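Local coordinates for 6-carboxyhexanoate-coa ligase (Bacillus subtilis, PDB 5FLL), which belongs to the 6-carboxyhexanoate--CoA ligase family of enzymes and binds pimeloyl-AMP, pyrophosphate and magnesium, at residues E101-S106 with K208-Q213; S121-A126 with T140-V145; H169-E174 with S195-Y200. One frame throughout, in Å; residues are numbered along the deposited sequence.

Contact 1: E101-S106 with K208-Q213. With WAQ (pimeloyl-AMP), chain C.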
loop_
_atom_site.group_PDB
_atom_site.type_symbol
_atom_site.label_atom_id
_atom_site.label_comp_id
_atom_site.label_asym_id
_atom_site.label_seq_id
_atom_site.Cartn_x
_atom_site.Cartn_y
_atom_site.Cartn_z
ATOM N N GLU A 101 -7.125 -29.672 24.435
ATOM C CA GLU A 101 -8.134 -30.230 25.323
ATOM C C GLU A 101 -7.821 -29.847 26.748
ATOM O O GLU A 101 -8.695 -29.429 27.472
ATOM C CB GLU A 101 -8.247 -31.755 25.187
ATOM C CG GLU A 101 -9.474 -32.351 25.891
ATOM C CD GLU A 101 -9.726 -33.837 25.593
ATOM O OE1 GLU A 101 -9.471 -34.312 24.481
ATOM O OE2 GLU A 101 -10.240 -34.545 26.458
ATOM N N LYS A 102 -6.557 -29.919 27.124
ATOM C CA LYS A 102 -6.137 -29.554 28.460
ATOM C C LYS A 102 -6.474 -28.080 28.762
ATOM O O LYS A 102 -6.885 -27.751 29.858
ATOM C CB LYS A 102 -4.628 -29.769 28.609
ATOM C CG LYS A 102 -4.211 -30.092 30.030
ATOM C CD LYS A 102 -2.717 -29.913 30.311
ATOM C CE LYS A 102 -2.432 -30.057 31.813
ATOM N NZ LYS A 102 -1.023 -29.747 32.168
ATOM N N GLU A 103 -6.277 -27.202 27.797
ATOM C CA GLU A 103 -6.550 -25.780 27.973
ATOM C C GLU A 103 -8.055 -25.473 28.074
ATOM O O GLU A 103 -8.422 -24.427 28.588
ATOM C CB GLU A 103 -5.994 -25.003 26.797
ATOM C CG GLU A 103 -6.088 -23.510 26.947
ATOM C CD GLU A 103 -5.117 -22.967 27.956
ATOM O OE1 GLU A 103 -4.120 -23.640 28.232
ATOM O OE2 GLU A 103 -5.343 -21.860 28.462
ATOM N N GLY A 104 -8.926 -26.352 27.572
ATOM C CA GLY A 104 -10.358 -26.186 27.830
ATOM C C GLY A 104 -11.255 -26.324 26.617
ATOM O O GLY A 104 -12.460 -26.231 26.717
ATOM N N VAL A 105 -10.686 -26.622 25.475
ATOM C CA VAL A 105 -11.510 -26.962 24.338
ATOM C C VAL A 105 -11.957 -28.430 24.384
ATOM O O VAL A 105 -11.139 -29.347 24.506
ATOM C CB VAL A 105 -10.774 -26.700 23.006
ATOM C CG1 VAL A 105 -11.792 -26.702 21.852
ATOM C CG2 VAL A 105 -9.997 -25.403 23.068
ATOM N N SER A 106 -13.258 -28.664 24.277
ATOM C CA SER A 106 -13.762 -30.032 24.337
ATOM C C SER A 106 -13.295 -30.808 23.091
ATOM O O SER A 106 -13.064 -30.232 22.014
ATOM C CB SER A 106 -15.286 -30.029 24.420
ATOM O OG SER A 106 -15.792 -29.570 23.192
ATOM N N LYS A 208 -4.096 -19.297 27.660
ATOM C CA LYS A 208 -3.753 -18.474 28.798
ATOM C C LYS A 208 -3.026 -19.283 29.832
ATOM O O LYS A 208 -2.196 -18.745 30.552
ATOM C CB LYS A 208 -5.011 -17.879 29.430
ATOM C CG LYS A 208 -5.655 -16.773 28.619
ATOM C CD LYS A 208 -6.954 -16.267 29.272
ATOM C CE LYS A 208 -7.611 -15.170 28.439
ATOM N NZ LYS A 208 -7.944 -15.618 27.045
ATOM N N LYS A 209 -3.409 -20.546 29.977
ATOM C CA LYS A 209 -2.830 -21.372 31.004
ATOM C C LYS A 209 -1.540 -22.032 30.544
ATOM O O LYS A 209 -0.531 -21.959 31.218
ATOM C CB LYS A 209 -3.821 -22.400 31.440
ATOM C CG LYS A 209 -4.895 -21.774 32.312
ATOM C CD LYS A 209 -6.050 -22.717 32.598
ATOM C CE LYS A 209 -6.785 -23.007 31.291
ATOM N NZ LYS A 209 -7.667 -24.195 31.416
ATOM N N MET A 210 -1.569 -22.673 29.388
ATOM C CA MET A 210 -0.440 -23.436 28.968
ATOM C C MET A 210 0.641 -22.513 28.365
ATOM O O MET A 210 1.750 -22.939 28.173
ATOM C CB MET A 210 -0.872 -24.499 27.960
ATOM C CG MET A 210 -1.396 -23.981 26.612
ATOM S SD MET A 210 -1.803 -25.378 25.519
ATOM C CE MET A 210 -3.049 -24.683 24.456
ATOM N N GLY A 211 0.303 -21.259 28.074
ATOM C CA GLY A 211 1.223 -20.368 27.378
ATOM C C GLY A 211 1.430 -20.749 25.926
ATOM O O GLY A 211 0.522 -21.246 25.259
ATOM N N TYR A 212 2.627 -20.497 25.435
ATOM C CA TYR A 212 2.972 -20.681 24.030
ATOM C C TYR A 212 3.721 -21.996 23.914
ATOM O O TYR A 212 4.886 -22.094 24.307
ATOM C CB TYR A 212 3.882 -19.523 23.585
ATOM C CG TYR A 212 4.299 -19.499 22.130
ATOM C CD1 TYR A 212 3.425 -19.101 21.126
ATOM C CD2 TYR A 212 5.613 -19.794 21.768
ATOM C CE1 TYR A 212 3.814 -19.062 19.792
ATOM C CE2 TYR A 212 6.035 -19.718 20.462
ATOM C CZ TYR A 212 5.125 -19.383 19.466
ATOM O OH TYR A 212 5.556 -19.306 18.171
ATOM N N GLN A 213 3.018 -23.030 23.472
ATOM C CA GLN A 213 3.560 -24.374 23.445
ATOM C C GLN A 213 4.022 -24.692 22.037
ATOM O O GLN A 213 3.217 -24.955 21.136
ATOM C CB GLN A 213 2.490 -25.370 23.890
ATOM C CG GLN A 213 2.090 -25.230 25.369
ATOM C CD GLN A 213 3.099 -25.886 26.296
ATOM O OE1 GLN A 213 3.762 -26.834 25.902
ATOM N NE2 GLN A 213 3.186 -25.415 27.536
HETATM N N1 WAQ C . -3.564 -12.532 11.648
HETATM C C2 WAQ C . -4.366 -13.646 11.410
HETATM N N3 WAQ C . -3.811 -14.775 10.820
HETATM C C4 WAQ C . -2.506 -14.739 10.460
HETATM C C5 WAQ C . -1.738 -13.664 10.705
HETATM C C6 WAQ C . -2.277 -12.573 11.280
HETATM N N6 WAQ C . -1.482 -11.529 11.476
HETATM N N7 WAQ C . -0.499 -13.936 10.283
HETATM C C8 WAQ C . -0.487 -15.154 9.768
HETATM N N9 WAQ C . -1.733 -15.657 9.892
HETATM C "C1'" WAQ C . -2.239 -16.954 9.432
HETATM C "C2'" WAQ C . -2.306 -16.904 7.929
HETATM O "O2'" WAQ C . -3.306 -17.762 7.457
HETATM C "C3'" WAQ C . -0.951 -17.487 7.527
HETATM O "O3'" WAQ C . -0.965 -17.944 6.179
HETATM C "C4'" WAQ C . -0.882 -18.626 8.489
HETATM O "O4'" WAQ C . -1.411 -18.080 9.734
HETATM C "C5'" WAQ C . 0.572 -19.002 8.749
HETATM O "O5'" WAQ C . 1.265 -17.818 8.790
HETATM O OAB WAQ C . 9.074 -21.513 15.890
HETATM O OAC WAQ C . 5.370 -18.713 10.600
HETATM O OAD WAQ C . 3.535 -18.553 7.781
HETATM O OAE WAQ C . 7.997 -20.621 17.695
HETATM O OAH WAQ C . 3.359 -16.426 9.311
HETATM C CAK WAQ C . 4.951 -20.783 14.369
HETATM C CAL WAQ C . 6.233 -21.332 15.069
HETATM C CAM WAQ C . 5.269 -20.244 12.984
HETATM C CAN WAQ C . 7.145 -20.203 15.477
HETATM C CAO WAQ C . 3.995 -20.029 12.187
HETATM O OAU WAQ C . 3.068 -18.803 10.324
HETATM C CAW WAQ C . 8.143 -20.847 16.438
HETATM C CAX WAQ C . 4.240 -19.084 10.970
HETATM P PBG WAQ C . 2.874 -17.824 9.078
#

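Contact 2: S121-A126 with T140-V145. With WAQ (pimeloyl-AMP), chain C.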
loop_
_atom_site.group_PDB
_atom_site.type_symbol
_atom_site.label_atom_id
_atom_site.label_comp_id
_atom_site.label_asym_id
_atom_site.label_seq_id
_atom_site.Cartn_x
_atom_site.Cartn_y
_atom_site.Cartn_z
ATOM N N SER A 121 -6.979 -24.120 4.344
ATOM C CA SER A 121 -5.560 -23.951 3.975
ATOM C C SER A 121 -5.345 -22.658 3.247
ATOM O O SER A 121 -4.291 -22.068 3.369
ATOM C CB SER A 121 -5.082 -25.096 3.088
ATOM O OG SER A 121 -5.176 -26.312 3.790
ATOM N N ASP A 122 -6.346 -22.223 2.487
ATOM C CA ASP A 122 -6.204 -21.038 1.630
ATOM C C ASP A 122 -6.540 -19.701 2.327
ATOM O O ASP A 122 -6.429 -18.625 1.715
ATOM C CB ASP A 122 -7.070 -21.170 0.367
ATOM C CG ASP A 122 -6.445 -22.091 -0.699
ATOM O OD1 ASP A 122 -5.295 -22.567 -0.521
ATOM O OD2 ASP A 122 -7.120 -22.333 -1.718
ATOM N N VAL A 123 -6.949 -19.758 3.591
ATOM C CA VAL A 123 -7.346 -18.555 4.266
ATOM C C VAL A 123 -6.104 -17.722 4.546
ATOM O O VAL A 123 -5.091 -18.253 4.967
ATOM C CB VAL A 123 -8.104 -18.868 5.560
ATOM C CG1 VAL A 123 -8.330 -17.593 6.344
ATOM C CG2 VAL A 123 -9.431 -19.556 5.229
ATOM N N ARG A 124 -6.207 -16.414 4.307
ATOM C CA ARG A 124 -5.077 -15.487 4.342
ATOM C C ARG A 124 -4.823 -14.895 5.712
ATOM O O ARG A 124 -3.725 -14.384 5.994
ATOM C CB ARG A 124 -5.324 -14.385 3.330
ATOM C CG ARG A 124 -5.785 -14.987 2.011
ATOM C CD ARG A 124 -5.440 -14.144 0.820
ATOM N NE ARG A 124 -6.327 -12.996 0.696
ATOM C CZ ARG A 124 -7.566 -13.046 0.214
ATOM N NH1 ARG A 124 -8.093 -14.204 -0.176
ATOM N NH2 ARG A 124 -8.284 -11.931 0.138
ATOM N N GLY A 125 -5.840 -14.959 6.563
ATOM C CA GLY A 125 -5.689 -14.615 7.978
ATOM C C GLY A 125 -6.055 -15.803 8.868
ATOM O O GLY A 125 -5.677 -16.937 8.588
ATOM N N ALA A 126 -6.854 -15.539 9.908
ATOM C CA ALA A 126 -7.229 -16.572 10.861
ATOM C C ALA A 126 -8.692 -16.905 10.792
ATOM O O ALA A 126 -9.508 -16.082 10.390
ATOM C CB ALA A 126 -6.880 -16.136 12.278
ATOM N N THR A 140 -15.520 -13.942 7.129
ATOM C CA THR A 140 -14.540 -13.403 6.182
ATOM C C THR A 140 -14.111 -14.385 5.088
ATOM O O THR A 140 -13.321 -14.036 4.216
ATOM C CB THR A 140 -13.279 -12.969 6.906
ATOM O OG1 THR A 140 -12.610 -14.127 7.423
ATOM C CG2 THR A 140 -13.631 -12.034 8.027
ATOM N N LYS A 141 -14.607 -15.613 5.157
ATOM C CA LYS A 141 -14.317 -16.609 4.145
ATOM C C LYS A 141 -12.800 -16.763 3.870
ATOM O O LYS A 141 -12.045 -17.075 4.783
ATOM C CB LYS A 141 -15.108 -16.287 2.885
ATOM C CG LYS A 141 -16.591 -16.123 3.156
ATOM C CD LYS A 141 -17.361 -15.930 1.853
ATOM C CE LYS A 141 -18.781 -16.467 1.928
ATOM N NZ LYS A 141 -19.401 -16.593 0.575
ATOM N N GLU A 142 -12.368 -16.593 2.616
ATOM C CA GLU A 142 -10.946 -16.807 2.230
ATOM C C GLU A 142 -10.038 -15.707 2.730
ATOM O O GLU A 142 -8.824 -15.919 2.916
ATOM C CB GLU A 142 -10.767 -16.945 0.702
ATOM C CG GLU A 142 -11.630 -18.031 0.038
ATOM C CD GLU A 142 -11.242 -19.457 0.447
ATOM O OE1 GLU A 142 -10.075 -19.714 0.800
ATOM O OE2 GLU A 142 -12.108 -20.349 0.387
ATOM N N LYS A 143 -10.613 -14.545 3.014
ATOM C CA LYS A 143 -9.808 -13.450 3.525
ATOM C C LYS A 143 -9.272 -13.782 4.917
ATOM O O LYS A 143 -8.089 -13.564 5.215
ATOM C CB LYS A 143 -10.622 -12.158 3.539
ATOM C CG LYS A 143 -9.851 -10.937 4.029
ATOM C CD LYS A 143 -10.698 -9.652 3.989
ATOM C CE LYS A 143 -11.738 -9.596 5.127
ATOM N NZ LYS A 143 -11.147 -9.739 6.509
ATOM N N GLY A 144 -10.129 -14.315 5.779
ATOM C CA GLY A 144 -9.735 -14.556 7.156
ATOM C C GLY A 144 -9.730 -13.276 7.952
ATOM O O GLY A 144 -10.004 -12.192 7.443
ATOM N N VAL A 145 -9.454 -13.398 9.230
ATOM C CA VAL A 145 -9.325 -12.242 10.102
ATOM C C VAL A 145 -7.837 -12.015 10.305
ATOM O O VAL A 145 -7.122 -12.904 10.699
ATOM C CB VAL A 145 -9.983 -12.522 11.467
ATOM C CG1 VAL A 145 -9.670 -11.404 12.452
ATOM C CG2 VAL A 145 -11.486 -12.667 11.322
HETATM N N1 WAQ C . -3.564 -12.532 11.648
HETATM C C2 WAQ C . -4.366 -13.646 11.410
HETATM N N3 WAQ C . -3.811 -14.775 10.820
HETATM C C4 WAQ C . -2.506 -14.739 10.460
HETATM C C5 WAQ C . -1.738 -13.664 10.705
HETATM C C6 WAQ C . -2.277 -12.573 11.280
HETATM N N6 WAQ C . -1.482 -11.529 11.476
HETATM N N7 WAQ C . -0.499 -13.936 10.283
HETATM C C8 WAQ C . -0.487 -15.154 9.768
HETATM N N9 WAQ C . -1.733 -15.657 9.892
HETATM C "C1'" WAQ C . -2.239 -16.954 9.432
HETATM C "C2'" WAQ C . -2.306 -16.904 7.929
HETATM O "O2'" WAQ C . -3.306 -17.762 7.457
HETATM C "C3'" WAQ C . -0.951 -17.487 7.527
HETATM O "O3'" WAQ C . -0.965 -17.944 6.179
HETATM C "C4'" WAQ C . -0.882 -18.626 8.489
HETATM O "O4'" WAQ C . -1.411 -18.080 9.734
HETATM C "C5'" WAQ C . 0.572 -19.002 8.749
HETATM O "O5'" WAQ C . 1.265 -17.818 8.790
HETATM O OAB WAQ C . 9.074 -21.513 15.890
HETATM O OAC WAQ C . 5.370 -18.713 10.600
HETATM O OAD WAQ C . 3.535 -18.553 7.781
HETATM O OAE WAQ C . 7.997 -20.621 17.695
HETATM O OAH WAQ C . 3.359 -16.426 9.311
HETATM C CAK WAQ C . 4.951 -20.783 14.369
HETATM C CAL WAQ C . 6.233 -21.332 15.069
HETATM C CAM WAQ C . 5.269 -20.244 12.984
HETATM C CAN WAQ C . 7.145 -20.203 15.477
HETATM C CAO WAQ C . 3.995 -20.029 12.187
HETATM O OAU WAQ C . 3.068 -18.803 10.324
HETATM C CAW WAQ C . 8.143 -20.847 16.438
HETATM C CAX WAQ C . 4.240 -19.084 10.970
HETATM P PBG WAQ C . 2.874 -17.824 9.078
#

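Contact 3: H169-E174 with S195-Y200. With MG (magnesium ion), chain F; WAQ (pimeloyl-AMP), chain C; PPV (pyrophosphate), chain D.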
loop_
_atom_site.group_PDB
_atom_site.type_symbol
_atom_site.label_atom_id
_atom_site.label_comp_id
_atom_site.label_asym_id
_atom_site.label_seq_id
_atom_site.Cartn_x
_atom_site.Cartn_y
_atom_site.Cartn_z
ATOM N N HIS A 169 14.841 -15.682 15.762
ATOM C CA HIS A 169 14.286 -15.555 14.429
ATOM C C HIS A 169 13.061 -14.672 14.424
ATOM O O HIS A 169 12.183 -14.792 15.288
ATOM C CB HIS A 169 13.912 -16.936 13.877
ATOM C CG HIS A 169 15.088 -17.850 13.704
ATOM N ND1 HIS A 169 14.989 -19.221 13.814
ATOM C CD2 HIS A 169 16.397 -17.584 13.471
ATOM C CE1 HIS A 169 16.179 -19.763 13.632
ATOM N NE2 HIS A 169 17.051 -18.793 13.413
ATOM N N SER A 170 12.954 -13.836 13.409
ATOM C CA SER A 170 11.851 -12.924 13.304
ATOM C C SER A 170 10.527 -13.686 13.137
ATOM O O SER A 170 9.435 -13.204 13.490
ATOM C CB SER A 170 12.082 -11.989 12.131
ATOM O OG SER A 170 12.142 -12.761 10.941
ATOM N N ARG A 171 10.617 -14.911 12.673
ATOM C CA ARG A 171 9.437 -15.746 12.565
ATOM C C ARG A 171 8.832 -16.060 13.938
ATOM O O ARG A 171 7.617 -16.242 14.106
ATOM C CB ARG A 171 9.850 -17.020 11.859
ATOM C CG ARG A 171 8.731 -17.744 11.184
ATOM C CD ARG A 171 9.149 -19.171 10.930
ATOM N NE ARG A 171 9.842 -19.350 9.668
ATOM C CZ ARG A 171 9.226 -19.500 8.493
ATOM N NH1 ARG A 171 7.890 -19.422 8.431
ATOM N NH2 ARG A 171 9.933 -19.736 7.394
ATOM N N ILE A 172 9.692 -16.191 14.930
ATOM C CA ILE A 172 9.227 -16.541 16.260
ATOM C C ILE A 172 8.770 -15.258 16.885
ATOM O O ILE A 172 7.729 -15.205 17.546
ATOM C CB ILE A 172 10.354 -17.188 17.077
ATOM C CG1 ILE A 172 10.785 -18.484 16.384
ATOM C CG2 ILE A 172 9.900 -17.445 18.490
ATOM C CD1 ILE A 172 11.955 -19.187 17.041
ATOM N N LYS A 173 9.535 -14.198 16.668
ATOM C CA LYS A 173 9.093 -12.914 17.172
ATOM C C LYS A 173 7.674 -12.623 16.718
ATOM O O LYS A 173 6.804 -12.229 17.514
ATOM C CB LYS A 173 10.013 -11.835 16.696
ATOM C CG LYS A 173 9.724 -10.494 17.299
ATOM C CD LYS A 173 10.767 -9.487 16.830
ATOM C CE LYS A 173 10.513 -9.116 15.395
ATOM N NZ LYS A 173 11.426 -8.033 15.000
ATOM N N GLU A 174 7.423 -12.836 15.437
ATOM C CA GLU A 174 6.137 -12.482 14.874
ATOM C C GLU A 174 5.033 -13.382 15.388
ATOM O O GLU A 174 3.976 -12.896 15.822
ATOM C CB GLU A 174 6.214 -12.490 13.345
ATOM C CG GLU A 174 7.099 -11.373 12.819
ATOM C CD GLU A 174 7.479 -11.513 11.356
ATOM O OE1 GLU A 174 7.034 -12.480 10.703
ATOM O OE2 GLU A 174 8.266 -10.661 10.876
ATOM N N SER A 195 2.665 -23.068 9.956
ATOM C CA SER A 195 2.936 -22.186 8.836
ATOM C C SER A 195 2.428 -22.754 7.520
ATOM O O SER A 195 2.413 -23.967 7.303
ATOM C CB SER A 195 4.443 -21.879 8.748
ATOM O OG SER A 195 4.672 -20.891 7.760
ATOM N N ASP A 196 2.023 -21.854 6.633
ATOM C CA ASP A 196 1.761 -22.210 5.243
ATOM C C ASP A 196 3.043 -22.217 4.402
ATOM O O ASP A 196 2.982 -22.443 3.183
ATOM C CB ASP A 196 0.701 -21.280 4.633
ATOM C CG ASP A 196 1.125 -19.822 4.612
ATOM O OD1 ASP A 196 1.877 -19.394 5.514
ATOM O OD2 ASP A 196 0.703 -19.093 3.679
ATOM N N ASP A 197 4.198 -21.967 5.016
ATOM C CA ASP A 197 5.449 -21.911 4.216
ATOM C C ASP A 197 6.017 -23.315 4.005
ATOM O O ASP A 197 6.042 -24.127 4.915
ATOM C CB ASP A 197 6.498 -21.021 4.890
ATOM C CG ASP A 197 5.949 -19.656 5.323
ATOM O OD1 ASP A 197 4.820 -19.249 4.966
ATOM O OD2 ASP A 197 6.665 -18.986 6.081
ATOM N N PRO A 198 6.463 -23.624 2.799
ATOM C CA PRO A 198 6.974 -24.984 2.591
ATOM C C PRO A 198 8.248 -25.286 3.371
ATOM O O PRO A 198 8.641 -26.433 3.470
ATOM C CB PRO A 198 7.246 -25.034 1.086
ATOM C CG PRO A 198 7.397 -23.609 0.673
ATOM C CD PRO A 198 6.447 -22.846 1.548
ATOM N N ASP A 199 8.873 -24.271 3.937
ATOM C CA ASP A 199 10.204 -24.429 4.508
ATOM C C ASP A 199 10.245 -24.303 6.048
ATOM O O ASP A 199 11.301 -24.127 6.631
ATOM C CB ASP A 199 11.172 -23.405 3.853
ATOM C CG ASP A 199 10.845 -21.921 4.250
ATOM O OD1 ASP A 199 9.820 -21.633 4.924
ATOM O OD2 ASP A 199 11.654 -21.037 3.915
ATOM N N TYR A 200 9.108 -24.403 6.703
ATOM C CA TYR A 200 9.087 -24.336 8.161
ATOM C C TYR A 200 7.999 -25.223 8.697
ATOM O O TYR A 200 6.821 -24.955 8.450
ATOM C CB TYR A 200 8.849 -22.905 8.611
ATOM C CG TYR A 200 9.282 -22.646 10.019
ATOM C CD1 TYR A 200 10.642 -22.567 10.353
ATOM C CD2 TYR A 200 8.346 -22.513 11.034
ATOM C CE1 TYR A 200 11.054 -22.341 11.660
ATOM C CE2 TYR A 200 8.734 -22.286 12.345
ATOM C CZ TYR A 200 10.086 -22.206 12.662
ATOM O OH TYR A 200 10.461 -21.979 13.966
HETATM MG MG MG F . 3.433 -17.925 5.689
HETATM N N1 WAQ C . -3.564 -12.532 11.648
HETATM C C2 WAQ C . -4.366 -13.646 11.410
HETATM N N3 WAQ C . -3.811 -14.775 10.820
HETATM C C4 WAQ C . -2.506 -14.739 10.460
HETATM C C5 WAQ C . -1.738 -13.664 10.705
HETATM C C6 WAQ C . -2.277 -12.573 11.280
HETATM N N6 WAQ C . -1.482 -11.529 11.476
HETATM N N7 WAQ C . -0.499 -13.936 10.283
HETATM C C8 WAQ C . -0.487 -15.154 9.768
HETATM N N9 WAQ C . -1.733 -15.657 9.892
HETATM C "C1'" WAQ C . -2.239 -16.954 9.432
HETATM C "C2'" WAQ C . -2.306 -16.904 7.929
HETATM O "O2'" WAQ C . -3.306 -17.762 7.457
HETATM C "C3'" WAQ C . -0.951 -17.487 7.527
HETATM O "O3'" WAQ C . -0.965 -17.944 6.179
HETATM C "C4'" WAQ C . -0.882 -18.626 8.489
HETATM O "O4'" WAQ C . -1.411 -18.080 9.734
HETATM C "C5'" WAQ C . 0.572 -19.002 8.749
HETATM O "O5'" WAQ C . 1.265 -17.818 8.790
HETATM O OAB WAQ C . 9.074 -21.513 15.890
HETATM O OAC WAQ C . 5.370 -18.713 10.600
HETATM O OAD WAQ C . 3.535 -18.553 7.781
HETATM O OAE WAQ C . 7.997 -20.621 17.695
HETATM O OAH WAQ C . 3.359 -16.426 9.311
HETATM C CAK WAQ C . 4.951 -20.783 14.369
HETATM C CAL WAQ C . 6.233 -21.332 15.069
HETATM C CAM WAQ C . 5.269 -20.244 12.984
HETATM C CAN WAQ C . 7.145 -20.203 15.477
HETATM C CAO WAQ C . 3.995 -20.029 12.187
HETATM O OAU WAQ C . 3.068 -18.803 10.324
HETATM C CAW WAQ C . 8.143 -20.847 16.438
HETATM C CAX WAQ C . 4.240 -19.084 10.970
HETATM P PBG WAQ C . 2.874 -17.824 9.078
HETATM O O11 PPV D . 0.689 -14.376 5.723
HETATM P P1 PPV D . 1.823 -14.973 6.512
HETATM O O21 PPV D . 2.028 -14.400 7.875
HETATM O O31 PPV D . 1.927 -16.503 6.445
HETATM O OPP PPV D . 3.147 -14.390 5.738
HETATM P P2 PPV D . 4.656 -14.888 6.093
HETATM O O12 PPV D . 4.862 -14.636 7.570
HETATM O O22 PPV D . 5.546 -14.011 5.234
HETATM O O32 PPV D . 4.634 -16.373 5.770
HETATM O O HOH W 1 2.702 -17.275 3.751
#

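Contact 1: E101-S106 with K208-Q213
The backbone N of Lys209 donates to Glu103 OE2 over 2.8 Å, an almost straight bond (170° at the hydrogen) that uses the syn lone pair of that oxygen. Glu103 stands at the C-terminal end of helix 89-103, where Gly104 turns the chain in a Schellman motif; Lys209 belongs to the short connection of a beta hairpin formed by strands 203-207 and 211-215. The next amide along the hairpin turn, Met210 N, reaches the other carboxylate oxygen, OE1 of Glu103, at 3.0 Å. This second bond is more bent (144°) and comes in slightly out of the carboxylate plane. With one amide on each oxygen, the carboxylate is restrained against rotation about its CG-CD bond.

Lys209 answers from the other end. Its chain bends at chi3 (-66°), which brings NZ to 2.9 Å from the backbone O of Glu103, above the carbonyl plane. Lys209 NZ is 4.4 Å from Glu103 OE2, too far for a salt bridge, though the opposite charges probably still attract. Met210 supplies the apolar share, its CE lying 3.8 Å from Glu103 CB. Lys208 turns its NZ instead to the carbonyls of Ser183 and His185. Within strand 211-215, Tyr212 OH donates to OAE of pimeloyl-AMP at 2.8 Å, with that oxygen in plane at the ring edge.

Contact 2: S121-A126 with T140-V145
Arg124 lays its side chain over the backbone of Glu142 and Lys143, touching it at CB and CG and again at the guanidinium. Its CB lies 3.4 Å from Lys143 O, and its CG comes to 3.3 Å from Glu142 O. The chain then bends at chi3 (-76°), folding the guanidinium back over the opposing loop. Lys143 CA is under one face of that group, offset toward the rim, and 4.0 Å from CZ of Arg124. At the tip, NH1 comes nearest to Glu142 O, obliquely, and NH2 to Lys143 CA and CB; the side chains of Arg124 and Lys143 cross at about a right angle, and no side-chain hydrogen bond joins the tip to the other segment.

The backbones supply the directed bonds. Arg124 N donates to Glu142 O at 3.0 Å. Farther on, Ala126 and Val145 form a single antiparallel bridge, a hydrogen-bonded pair: Ala126 N reaches Val145 O at 2.8 Å, and Val145 N returns to Ala126 O at 2.9 Å. Between these bonds the CA atoms of Gly125 and Gly144 come within 4.1 Å, a close approach that the absence of side chains on both allows. Val123 CG1 packs on Gly144 CA at 3.4 Å.

The joined loops, one leading into strand 127-130, wall the nucleotide site: Gly125 O accepts from ribose O2' of pimeloyl-AMP, and Ala126 CB borders its adenine.

Contact 3: H169-E174 with S195-Y200
The guanidinium of Arg171 lies flat on Tyr200, the two planes only 5° apart and their centres 4.1 Å from each other. The stack is offset: Tyr200 CB sits over the middle of the guanidinium, whereas Arg171 CD sits over the middle of the ring, 3.3 Å from its centroid in a CH-pi contact. A bend at chi3 (-88°) turns the end of Arg171 along the ring face. At the guanidinium edge, NH1 meets Asp197 OD2 at 2.7 Å in a salt bridge, the donor coming from above the carboxylate plane. NH1 also makes a weak bond to OAC of pimeloyl-AMP, and NH2 a weak one to Asp199 OD1, at 3.1 Å. The ring edge of Tyr200 has OAB of pimeloyl-AMP in plane.

Residues 195-200 fold as an ST turn, in which Ser195 OG accepts from Asp197 N, followed by a type I turn from Asp197 to Tyr200. Together they shape a magnesium site with six ligands. Asp196 OD1 binds the metal at 2.1 Å and Asp197 OD1 at 2.0 Å; pimeloyl-AMP OAD, two pyrophosphate oxygens and a water complete the shell. Asp197 therefore spans two partners, one oxygen on the metal and the other on Arg171, which should fix its orientation. The same water donates to Asp196 OD2, and Ser195 OG donates to OAD at 2.6 Å.

From the N terminus, contact 1 opens at the end of helix 89-103 and closes after 101 intervening residues, where the hairpin joining strands 203-207 and 211-215 turns. Contacts 2 and 3 both nest inside that long loop and follow each other in series without crossing. Contact 2 closes a short loop holding strands 127-130 and 135-136 at one margin of the seven-stranded mixed sheet. Contact 3 closes the next, tying the start of helix 170-184 to the turn after strand 188-194. Their centres lie about 18 to 23 Å apart and none touches another, yet each reaches pimeloyl-AMP: contact 2 at the ribose and adenine, contact 1 at a carboxylate oxygen, contact 3 at the phosphate, the neighbouring acyl carbonyl and the terminal carboxylate.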